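Local coordinates for protein salicylaldehyde dehydrogenase NahF (Pseudomonas putida, PDB 4JZ6) that binds salicylaldehyde and probably oxidises it to salicylate with NAD+ as an aldehyde dehydrogenase, a step in naphthalene degradation, at residues A[249-252]-A[253-257]; A[451-454]-A[455-458]; A[78-81]-A[82-85]. All blocks are in the same frame, centred on the assembly; numbering follows the deposited sequence.

Contact 1: residues A[249-252]-A[253-257]; sequences VGSI and IAQKA
Val249 and Ile253, one helical turn apart, meet through their outermost methyls, CG1 of Val249 lying 3.7 Å from CD1 of Ile253. The two branched side chains cross obliquely, and both also rest on Phe243 of the neighbouring strand 240-244, an apolar surface that suits the aliphatic side chains of Val249 and Ile253. The backbone bonds are those of a regular alpha-helix: Ile253 N gives its proton to Val249 O at 2.9 Å, Ala254 N to Gly250 O, Gln255 N to Ser251 O and Lys256 N to Ile252 O. Alkyl carbons lie against the same carbonyls, with Gln255 CG 3.1 Å from Ser251 O and Lys256 CG 3.2 Å from Ile252 O. The polar pair is Ser251 with Gln255. Ser251 OG stands anti to its own nitrogen (chi1 175°), which brings it within 3.0 Å of Gln255 OE1; its single proton can also reach Ala258 O of the second subunit, the stronger partner, so the bond to Gln255 is not certain. A leucine in place of Gln255 would remove OE1 and would probably leave the Ser251 hydroxyl to rely on Ala258 O of the second subunit. Gly250 and Ala254 are small and buried, and the single methyl of Ala254 suits the closeness of Leu266 on strand 264-267 and of Ala258 of the second subunit, which the helix faces here. Helix 247-259 is the crossover of the beta-alpha-beta unit formed with strands 240-244 and 264-267, consistent with the Rossmann-like NAD-binding domain of aldehyde dehydrogenases.

Contact 2: residues A[451-454]-A[455-458]; sequences NGST and VQNE
Ser453 and Val455 form an ST turn, in which the serine hydroxyl oxygen takes the backbone proton of the residue two places on, in the loop that follows strand 447-450. Val455 N lies 3.2 Å from Ser453 OG, with an N-H...O angle of 139°. The hydroxyl can bend back to this amide because it sits between its own nitrogen and carbonyl carbon (chi1 81°). Val455 CG2 comes 3.7 Å from Thr454 OG1, a hydroxyl whose main partner is Met302 O; the valine packs on Leu295 and Ile300, an apolar place that suits its branched chain. At Gln456 the backbone N makes a weak 3.5 Å bond to Thr454 O. The glutamine side chain, extended beyond CG, reaches back along the loop and brings NE2 to 2.9 Å from Ser453 O. That donor is tilted 27° from the carbonyl plane, and NE2 also binds Glu492 OE2 of the second subunit, so two bonds hold the end amide. Gly452 C is 3.7 Å from Gln456 NE2; having no side chain, glycine fits where the amide comes so close. Next comes Asn457, which touches bound salicylaldehyde, while its ND2 is hydrogen-bonded to Asp475 OD2.

Contact 3: residues A[78-81]-A[82-85]; sequences PSER and RRLL
Arg83 and Glu80, three residues apart on helix 78-94, are joined by a salt bridge. Followed outward, the arginine begins with CB lying against the helix backbone, 3.5 Å from Ser79 O and much the same distance from Glu80 O. From there the chain bends at chi2 and again at chi3, which carries the guanidinium back alongside the glutamate, the two side chains pointing the same way. CZ comes 3.6 Å from Glu80 OE2, and the carboxylate faces the terminal NH1, which is 2.6 Å from both OE1 and OE2 of Glu80. So close an approach is unusual, and the fine geometry of the bridge is doubtful; the bond from NH1 to OE2 is weak. OE1 lies at the guanidinium edge, near its plane, yet the two flat groups are turned 62° apart. Glu80 CG, anti to the backbone N (chi1 -178°), lies 3.7 Å from Leu84 CD1, and the bend at chi2 (66°) turns the carboxylate toward Arg83. An acidic residue suits this place early in the helix, where its negative charge would probably interact favourably with the partly positive N-terminal end. Pro78 suits the first turn, where its missing N-H costs no helical bond, and its O accepts from Arg82 N at 3.0 Å. Pro78 CA lies 3.5 Å above one face of the Arg81 guanidinium, toward the rim; that group binds Val76 O through NH2. Arg82 reaches Thr133 and Ser130, while Leu84 rests on Trp73 and Leu85 on Phe125 and Ala129. The pattern is that of the first turns of an amphipathic helix: an i to i+3 ion pair on the outer side, and leucines turned to helices 56-73 and 111-130.

The three contacts lie apart in the chain, with centres 28 Å (contacts 1 and 2), 33 Å (1 and 3) and 30 Å (2 and 3) from one another, and no two of them touch. Contacts 1 and 2, on opposite sides of the chain's centre, both reach the second subunit and both come near bound salicylaldehyde: the side chain of Ala254 is about 5 Å from a ligand molecule and that of Val455 about 7 Å from one. Gly250 of contact 1 is also about 9 Å from the side chain of Glu267, the predicted active-site residue. The centre of contact 3 is about 25 Å from the centre of the chain; this contact is remote from these sites and touches no other chain of the assembly.

Contact 1: residues A[249-252]-A[253-257]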
ATOM      1  N   VAL A 249      10.265  13.209  -6.512  1.00 29.43           N
ATOM      2  CA  VAL A 249       9.874  12.377  -7.645  1.00 29.35           C
ATOM      3  C   VAL A 249       8.864  11.293  -7.247  1.00 32.04           C
ATOM      4  O   VAL A 249       7.962  10.948  -8.023  1.00 26.23           O
ATOM      5  CB  VAL A 249      11.108  11.739  -8.314  1.00 25.98           C
ATOM      6  CG1 VAL A 249      10.708  10.967  -9.553  1.00 25.95           C
ATOM      7  CG2 VAL A 249      12.122  12.811  -8.670  1.00 26.70           C
ATOM      8  N   GLY A 250       9.024  10.766  -6.035  1.00 34.61           N
ATOM      9  CA  GLY A 250       8.166   9.712  -5.524  1.00 29.55           C
ATOM     10  C   GLY A 250       6.694  10.081  -5.538  1.00 34.95           C
ATOM     11  O   GLY A 250       5.844   9.270  -5.935  1.00 30.45           O
ATOM     12  N   SER A 251       6.390  11.303  -5.105  1.00 35.84           N
ATOM     13  CA  SER A 251       5.018  11.800  -5.133  1.00 28.60           C
ATOM     14  C   SER A 251       4.462  11.792  -6.557  1.00 27.41           C
ATOM     15  O   SER A 251       3.351  11.317  -6.804  1.00 25.73           O
ATOM     16  CB  SER A 251       4.941  13.212  -4.552  1.00 28.09           C
ATOM     17  OG  SER A 251       3.631  13.740  -4.689  1.00 28.00           O
ATOM     18  N   ILE A 252       5.254  12.309  -7.489  1.00 31.86           N
ATOM     19  CA  ILE A 252       4.877  12.339  -8.894  1.00 26.97           C
ATOM     20  C   ILE A 252       4.601  10.939  -9.448  1.00 26.34           C
ATOM     21  O   ILE A 252       3.602  10.734 -10.138  1.00 26.68           O
ATOM     22  CB  ILE A 252       5.947  13.056  -9.723  1.00 29.19           C
ATOM     23  CG1 ILE A 252       6.124  14.483  -9.205  1.00 28.41           C
ATOM     24  CG2 ILE A 252       5.568  13.074 -11.190  1.00 30.99           C
ATOM     25  CD1 ILE A 252       7.193  15.263  -9.934  1.00 39.23           C
ATOM     26  N   ILE A 253       5.475   9.982  -9.135  1.00 25.50           N
ATOM     27  CA  ILE A 253       5.253   8.585  -9.516  1.00 26.13           C
ATOM     28  C   ILE A 253       3.927   8.065  -8.958  1.00 27.00           C
ATOM     29  O   ILE A 253       3.128   7.464  -9.684  1.00 24.62           O
ATOM     30  CB  ILE A 253       6.434   7.660  -9.079  1.00 28.23           C
ATOM     31  CG1 ILE A 253       7.335   7.331 -10.272  1.00 24.82           C
ATOM     32  CG2 ILE A 253       5.941   6.354  -8.515  1.00 23.18           C
ATOM     33  CD1 ILE A 253       8.250   8.446 -10.667  1.00 27.05           C
ATOM     34  N   ALA A 254       3.684   8.325  -7.676  1.00 29.57           N
ATOM     35  CA  ALA A 254       2.492   7.816  -7.010  1.00 23.88           C
ATOM     36  C   ALA A 254       1.237   8.462  -7.579  1.00 24.71           C
ATOM     37  O   ALA A 254       0.211   7.806  -7.733  1.00 32.92           O
ATOM     38  CB  ALA A 254       2.583   8.045  -5.509  1.00 27.89           C
ATOM     39  N   GLN A 255       1.329   9.749  -7.897  1.00 25.57           N
ATOM     40  CA  GLN A 255       0.222  10.458  -8.529  1.00 27.04           C
ATOM     41  C   GLN A 255      -0.159   9.823  -9.863  1.00 30.62           C
ATOM     42  O   GLN A 255      -1.341   9.736 -10.208  1.00 37.10           O
ATOM     43  CB  GLN A 255       0.564  11.937  -8.713  1.00 27.49           C
ATOM     44  CG  GLN A 255       0.648  12.700  -7.406  1.00 27.47           C
ATOM     45  CD  GLN A 255       1.041  14.147  -7.587  1.00 38.88           C
ATOM     46  OE1 GLN A 255       2.128  14.560  -7.172  1.00 38.26           O
ATOM     47  NE2 GLN A 255       0.154  14.935  -8.193  1.00 38.27           N
ATOM     48  N   LYS A 256       0.842   9.360 -10.603  1.00 29.37           N
ATOM     49  CA  LYS A 256       0.591   8.710 -11.880  1.00 27.90           C
ATOM     50  C   LYS A 256      -0.052   7.353 -11.654  1.00 27.23           C
ATOM     51  O   LYS A 256      -1.013   6.990 -12.334  1.00 26.63           O
ATOM     52  CB  LYS A 256       1.887   8.568 -12.680  1.00 27.27           C
ATOM     53  CG  LYS A 256       2.512   9.896 -13.081  1.00 34.12           C
ATOM     54  CD  LYS A 256       1.696  10.595 -14.162  1.00 45.31           C
ATOM     55  CE  LYS A 256       2.410  11.845 -14.671  1.00 51.56           C
ATOM     56  NZ  LYS A 256       1.626  12.554 -15.726  1.00 56.88           N
ATOM     57  N   ALA A 257       0.471   6.606 -10.689  1.00 25.09           N
ATOM     58  CA  ALA A 257      -0.064   5.285 -10.400  1.00 24.38           C
ATOM     59  C   ALA A 257      -1.494   5.364  -9.852  1.00 39.53           C
ATOM     60  O   ALA A 257      -2.293   4.433 -10.019  1.00 30.67           O
ATOM     61  CB  ALA A 257       0.833   4.559  -9.437  1.00 23.42           C
TER

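Contact 2: residues A[451-454]-A[455-458]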
ATOM      1  N   ASN A 451      21.737   2.201  20.588  1.00 23.26           N
ATOM      2  CA  ASN A 451      23.194   2.208  20.614  1.00 23.64           C
ATOM      3  C   ASN A 451      23.796   1.645  19.317  1.00 23.99           C
ATOM      4  O   ASN A 451      24.771   0.897  19.338  1.00 23.38           O
ATOM      5  CB  ASN A 451      23.717   1.485  21.855  1.00 24.22           C
ATOM      6  CG  ASN A 451      23.308   2.174  23.140  1.00 24.82           C
ATOM      7  OD1 ASN A 451      23.482   3.380  23.291  1.00 25.15           O
ATOM      8  ND2 ASN A 451      22.752   1.411  24.069  1.00 25.04           N
ATOM      9  N   GLY A 452      23.199   2.023  18.191  1.00 22.67           N
ATOM     10  CA  GLY A 452      23.709   1.649  16.886  1.00 23.96           C
ATOM     11  C   GLY A 452      23.654   2.802  15.901  1.00 24.45           C
ATOM     12  O   GLY A 452      22.998   3.810  16.159  1.00 28.96           O
ATOM     13  N   SER A 453      24.338   2.661  14.769  1.00 22.09           N
ATOM     14  CA  SER A 453      24.335   3.713  13.758  1.00 31.77           C
ATOM     15  C   SER A 453      22.989   3.777  13.046  1.00 21.57           C
ATOM     16  O   SER A 453      22.148   2.892  13.213  1.00 21.17           O
ATOM     17  CB  SER A 453      25.451   3.483  12.735  1.00 34.93           C
ATOM     18  OG  SER A 453      25.067   2.534  11.754  1.00 33.71           O
ATOM     19  N   THR A 454      22.792   4.819  12.242  1.00 21.64           N
ATOM     20  CA  THR A 454      21.574   4.944  11.441  1.00 25.73           C
ATOM     21  C   THR A 454      21.674   4.181  10.127  1.00 25.01           C
ATOM     22  O   THR A 454      20.679   4.021   9.426  1.00 28.85           O
ATOM     23  CB  THR A 454      21.263   6.412  11.085  1.00 27.31           C
ATOM     24  OG1 THR A 454      22.150   6.851  10.042  1.00 22.56           O
ATOM     25  CG2 THR A 454      21.384   7.313  12.317  1.00 22.10           C
ATOM     26  N   VAL A 455      22.877   3.724   9.788  1.00 23.07           N
ATOM     27  CA  VAL A 455      23.102   3.047   8.513  1.00 22.89           C
ATOM     28  C   VAL A 455      23.196   1.527   8.682  1.00 22.42           C
ATOM     29  O   VAL A 455      24.292   0.952   8.800  1.00 23.51           O
ATOM     30  CB  VAL A 455      24.348   3.611   7.787  1.00 24.60           C
ATOM     31  CG1 VAL A 455      24.596   2.889   6.469  1.00 21.17           C
ATOM     32  CG2 VAL A 455      24.176   5.096   7.546  1.00 21.66           C
ATOM     33  N   GLN A 456      22.034   0.880   8.717  1.00 21.15           N
ATOM     34  CA  GLN A 456      21.969  -0.576   8.833  1.00 20.02           C
ATOM     35  C   GLN A 456      20.889  -1.136   7.916  1.00 21.06           C
ATOM     36  O   GLN A 456      19.898  -0.469   7.624  1.00 19.16           O
ATOM     37  CB  GLN A 456      21.696  -0.995  10.283  1.00 19.81           C
ATOM     38  CG  GLN A 456      22.751  -0.523  11.270  1.00 20.33           C
ATOM     39  CD  GLN A 456      22.427  -0.882  12.709  1.00 22.61           C
ATOM     40  OE1 GLN A 456      22.016  -2.005  13.009  1.00 22.72           O
ATOM     41  NE2 GLN A 456      22.616   0.073  13.611  1.00 25.25           N
ATOM     42  N   ASN A 457      21.103  -2.365   7.456  1.00 21.63           N
ATOM     43  CA  ASN A 457      20.137  -3.074   6.626  1.00 18.77           C
ATOM     44  C   ASN A 457      20.478  -4.544   6.581  1.00 20.49           C
ATOM     45  O   ASN A 457      21.570  -4.927   6.155  1.00 27.62           O
ATOM     46  CB  ASN A 457      20.089  -2.506   5.205  1.00 18.79           C
ATOM     47  CG  ASN A 457      18.997  -3.143   4.338  1.00 20.83           C
ATOM     48  OD1 ASN A 457      19.175  -3.303   3.125  1.00 25.64           O
ATOM     49  ND2 ASN A 457      17.876  -3.503   4.949  1.00 18.13           N
ATOM     50  N   GLU A 458      19.546  -5.372   7.038  1.00 20.67           N
ATOM     51  CA  GLU A 458      19.705  -6.821   6.972  1.00 19.28           C
ATOM     52  C   GLU A 458      18.518  -7.356   6.170  1.00 20.10           C
ATOM     53  O   GLU A 458      17.428  -6.800   6.228  1.00 24.79           O
ATOM     54  CB  GLU A 458      19.763  -7.402   8.397  1.00 21.66           C
ATOM     55  CG  GLU A 458      20.906  -6.826   9.246  1.00 26.62           C
ATOM     56  CD  GLU A 458      20.955  -7.373  10.669  1.00 31.22           C
ATOM     57  OE1 GLU A 458      20.791  -8.596  10.851  1.00 29.77           O
ATOM     58  OE2 GLU A 458      21.162  -6.573  11.610  1.00 35.21           O
TER

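Contact 3: residues A[78-81]-A[82-85]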
ATOM      1  N   PRO A  78       8.799 -23.745  -6.556  1.00 20.86           N
ATOM      2  CA  PRO A  78       9.691 -23.147  -5.555  1.00 20.70           C
ATOM      3  C   PRO A  78      11.120 -23.668  -5.626  1.00 19.82           C
ATOM      4  O   PRO A  78      12.054 -22.904  -5.368  1.00 19.29           O
ATOM      5  CB  PRO A  78       9.059 -23.561  -4.221  1.00 18.79           C
ATOM      6  CG  PRO A  78       8.168 -24.708  -4.545  1.00 19.07           C
ATOM      7  CD  PRO A  78       7.662 -24.437  -5.926  1.00 20.78           C
ATOM      8  N   SER A  79      11.292 -24.945  -5.953  1.00 19.86           N
ATOM      9  CA  SER A  79      12.627 -25.529  -5.993  1.00 34.19           C
ATOM     10  C   SER A  79      13.489 -24.858  -7.057  1.00 25.20           C
ATOM     11  O   SER A  79      14.632 -24.485  -6.804  1.00 26.85           O
ATOM     12  CB  SER A  79      12.549 -27.031  -6.237  1.00 20.93           C
ATOM     13  OG  SER A  79      12.187 -27.712  -5.048  1.00 29.33           O
ATOM     14  N   GLU A  80      12.922 -24.695  -8.244  1.00 21.03           N
ATOM     15  CA  GLU A  80      13.637 -24.086  -9.355  1.00 22.88           C
ATOM     16  C   GLU A  80      13.912 -22.602  -9.116  1.00 23.85           C
ATOM     17  O   GLU A  80      14.992 -22.109  -9.440  1.00 25.59           O
ATOM     18  CB  GLU A  80      12.867 -24.301 -10.660  1.00 28.41           C
ATOM     19  CG  GLU A  80      13.551 -23.756 -11.899  1.00 35.24           C
ATOM     20  CD  GLU A  80      14.847 -24.470 -12.226  1.00 37.36           C
ATOM     21  OE1 GLU A  80      15.193 -25.462 -11.542  1.00 39.34           O
ATOM     22  OE2 GLU A  80      15.535 -24.036 -13.177  1.00 32.01           O
ATOM     23  N   ARG A  81      12.941 -21.894  -8.544  1.00 22.49           N
ATOM     24  CA  ARG A  81      13.126 -20.483  -8.214  1.00 19.58           C
ATOM     25  C   ARG A  81      14.277 -20.295  -7.227  1.00 35.63           C
ATOM     26  O   ARG A  81      15.142 -19.437  -7.417  1.00 19.64           O
ATOM     27  CB  ARG A  81      11.831 -19.866  -7.676  1.00 20.75           C
ATOM     28  CG  ARG A  81      11.011 -19.149  -8.749  1.00 28.72           C
ATOM     29  CD  ARG A  81       9.711 -18.566  -8.221  1.00 32.81           C
ATOM     30  NE  ARG A  81       8.669 -19.579  -8.079  1.00 51.31           N
ATOM     31  CZ  ARG A  81       8.117 -19.935  -6.921  1.00 65.85           C
ATOM     32  NH1 ARG A  81       8.496 -19.355  -5.787  1.00 61.44           N
ATOM     33  NH2 ARG A  81       7.172 -20.871  -6.896  1.00 73.53           N
ATOM     34  N   ARG A  82      14.293 -21.115  -6.183  1.00 19.49           N
ATOM     35  CA  ARG A  82      15.354 -21.054  -5.191  1.00 19.55           C
ATOM     36  C   ARG A  82      16.723 -21.340  -5.819  1.00 27.73           C
ATOM     37  O   ARG A  82      17.698 -20.631  -5.551  1.00 24.49           O
ATOM     38  CB  ARG A  82      15.070 -22.026  -4.045  1.00 19.53           C
ATOM     39  CG  ARG A  82      16.192 -22.147  -3.023  1.00 19.73           C
ATOM     40  CD  ARG A  82      15.787 -23.061  -1.883  1.00 19.77           C
ATOM     41  NE  ARG A  82      14.753 -22.448  -1.056  1.00 30.13           N
ATOM     42  CZ  ARG A  82      13.882 -23.121  -0.306  1.00 22.75           C
ATOM     43  NH1 ARG A  82      13.898 -24.446  -0.274  1.00 19.63           N
ATOM     44  NH2 ARG A  82      12.989 -22.460   0.412  1.00 19.17           N
ATOM     45  N   ARG A  83      16.788 -22.371  -6.657  1.00 26.56           N
ATOM     46  CA  ARG A  83      18.044 -22.766  -7.289  1.00 31.96           C
ATOM     47  C   ARG A  83      18.593 -21.619  -8.132  1.00 34.29           C
ATOM     48  O   ARG A  83      19.771 -21.267  -8.046  1.00 21.74           O
ATOM     49  CB  ARG A  83      17.833 -23.993  -8.177  1.00 30.31           C
ATOM     50  CG  ARG A  83      19.076 -24.845  -8.355  1.00 36.75           C
ATOM     51  CD  ARG A  83      19.103 -25.534  -9.712  1.00 36.75           C
ATOM     52  NE  ARG A  83      19.515 -24.610 -10.768  1.00 39.35           N
ATOM     53  CZ  ARG A  83      18.828 -24.399 -11.885  1.00 34.68           C
ATOM     54  NH1 ARG A  83      17.703 -25.060 -12.098  1.00 32.62           N
ATOM     55  NH2 ARG A  83      19.270 -23.538 -12.795  1.00 31.74           N
ATOM     56  N   LEU A  84      17.713 -21.040  -8.942  1.00 29.17           N
ATOM     57  CA  LEU A  84      18.066 -19.948  -9.836  1.00 22.89           C
ATOM     58  C   LEU A  84      18.569 -18.721  -9.085  1.00 25.83           C
ATOM     59  O   LEU A  84      19.606 -18.157  -9.433  1.00 31.69           O
ATOM     60  CB  LEU A  84      16.868 -19.588 -10.718  1.00 23.96           C
ATOM     61  CG  LEU A  84      16.578 -20.593 -11.835  1.00 23.10           C
ATOM     62  CD1 LEU A  84      15.167 -20.436 -12.368  1.00 21.51           C
ATOM     63  CD2 LEU A  84      17.592 -20.409 -12.941  1.00 22.50           C
ATOM     64  N   LEU A  85      17.838 -18.313  -8.054  1.00 20.39           N
ATOM     65  CA  LEU A  85      18.217 -17.137  -7.281  1.00 21.96           C
ATOM     66  C   LEU A  85      19.533 -17.351  -6.541  1.00 21.77           C
ATOM     67  O   LEU A  85      20.382 -16.463  -6.495  1.00 23.09           O
ATOM     68  CB  LEU A  85      17.113 -16.753  -6.294  1.00 23.28           C
ATOM     69  CG  LEU A  85      16.069 -15.737  -6.753  1.00 23.12           C
ATOM     70  CD1 LEU A  85      16.259 -15.373  -8.218  1.00 19.56           C
ATOM     71  CD2 LEU A  85      14.676 -16.274  -6.491  1.00 18.78           C
TER